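Local coordinates for aluminum resistance protein (Clostridium novyi, PDB 3I16) that is probably a pyridoxal-phosphate-dependent carbon-sulfur lyase of the methionine gamma-lyase family, thought to take part in aluminum resistance, at residues M141-L144 and K145-G148. Sequence-based numbering, arbitrary orientation.
Sequences MGSL and KEFG. With EDO (1,2-ethanediol), chain K.
Glu146 runs its extended side chain alongside Ser143, Glu146 CG lying 3.4 Å from Ser143 OG, and its carboxylate reaches the backbone ahead of the turn. Glu146 OE1 accepts from Gly142 N (2.7 Å), nearly along the C-O axis, and from Ser143 N (2.9 Å), on the anti side but tilted 29° out of the carboxylate plane. A water that donates to OE1 and accepts from Met141 N adds a third hydrogen bond, while OE2 is held by Asn140 N. Ser143 OG accepts from Glu146 N at 3.1 Å, so Ser143 and Glu146 form a capping box at the N-terminus of the short 3-10 turn leading to strand 150-153. Serine suits the N-cap because its short hydroxyl, with chi1 at 65°, curls back to this N-H; OG also bonds Asn138. Phe147 N bonds Leu144 O (2.9 Å), and the ring puts its edge to Ser143 O, 3.5 Å from Phe147 CD2. Phe147 CE2 approaches Gly142 CA at 3.8 Å; at a phi of 94° a side chain here would jam against the carbonyl O of Met141, which calls for glycine. Buried, apolar Leu144 packs on Leu108 and Phe109 of helix 100-111, and Phe147 on Leu112 of the second subunit.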
# COMPACT_ATOMS: atom_id res chain seq x y z
N MSE B 141 -32.12 -4.48 13.59
CA MSE B 141 -30.88 -4.25 12.88
C MSE B 141 -31.17 -3.58 11.53
O MSE B 141 -30.25 -3.12 10.89
CB MSE B 141 -30.10 -5.54 12.64
CG MSE B 141 -29.60 -6.16 13.92
SE MSE B 141 -28.39 -7.64 13.64
CE MSE B 141 -29.62 -8.90 12.79
N GLY B 142 -32.42 -3.57 11.09
CA GLY B 142 -32.81 -2.95 9.83
C GLY B 142 -32.84 -3.90 8.66
O GLY B 142 -32.28 -3.63 7.60
N SER B 143 -33.51 -5.03 8.84
CA SER B 143 -33.65 -6.01 7.79
C SER B 143 -34.62 -5.50 6.75
O SER B 143 -35.37 -4.55 7.01
CB SER B 143 -34.23 -7.28 8.36
OG SER B 143 -35.55 -7.03 8.83
N LEU B 144 -34.60 -6.13 5.58
CA LEU B 144 -35.61 -5.86 4.55
C LEU B 144 -37.03 -5.80 5.15
O LEU B 144 -37.81 -4.87 4.88
CB LEU B 144 -35.55 -6.95 3.47
CG LEU B 144 -34.35 -6.96 2.53
CD1 LEU B 144 -34.44 -8.15 1.58
CD2 LEU B 144 -34.28 -5.70 1.77
N LYS B 145 -37.35 -6.78 6.00
CA LYS B 145 -38.67 -6.87 6.63
C LYS B 145 -38.96 -5.61 7.44
O LYS B 145 -40.06 -5.03 7.34
CB LYS B 145 -38.77 -8.11 7.51
CG LYS B 145 -40.19 -8.46 7.95
CD LYS B 145 -40.14 -9.64 8.90
CE LYS B 145 -41.42 -10.47 8.93
NZ LYS B 145 -41.22 -11.71 9.76
N GLU B 146 -37.95 -5.15 8.18
CA GLU B 146 -38.08 -3.93 8.99
C GLU B 146 -38.27 -2.67 8.14
O GLU B 146 -38.72 -1.66 8.65
CB GLU B 146 -36.92 -3.82 9.99
CG GLU B 146 -37.07 -4.92 11.07
CD GLU B 146 -35.85 -5.16 11.93
OE1 GLU B 146 -34.72 -4.85 11.50
OE2 GLU B 146 -36.03 -5.71 13.05
N PHE B 147 -37.96 -2.75 6.85
CA PHE B 147 -38.20 -1.66 5.91
C PHE B 147 -39.44 -1.91 5.01
O PHE B 147 -39.60 -1.28 3.96
CB PHE B 147 -36.92 -1.35 5.13
CG PHE B 147 -35.97 -0.50 5.92
CD1 PHE B 147 -36.09 0.89 5.92
CD2 PHE B 147 -35.03 -1.08 6.74
CE1 PHE B 147 -35.25 1.68 6.69
CE2 PHE B 147 -34.18 -0.30 7.49
CZ PHE B 147 -34.29 1.08 7.47
N GLY B 148 -40.31 -2.83 5.44
CA GLY B 148 -41.56 -3.12 4.75
C GLY B 148 -41.46 -3.95 3.51
O GLY B 148 -42.40 -3.96 2.71
C1 EDO K . -30.62 0.02 8.31
O1 EDO K . -30.52 1.07 7.33
C2 EDO K . -29.71 -1.15 7.95
O2 EDO K . -30.09 -1.81 6.74
O HOH W 1 -33.38 -7.07 12.63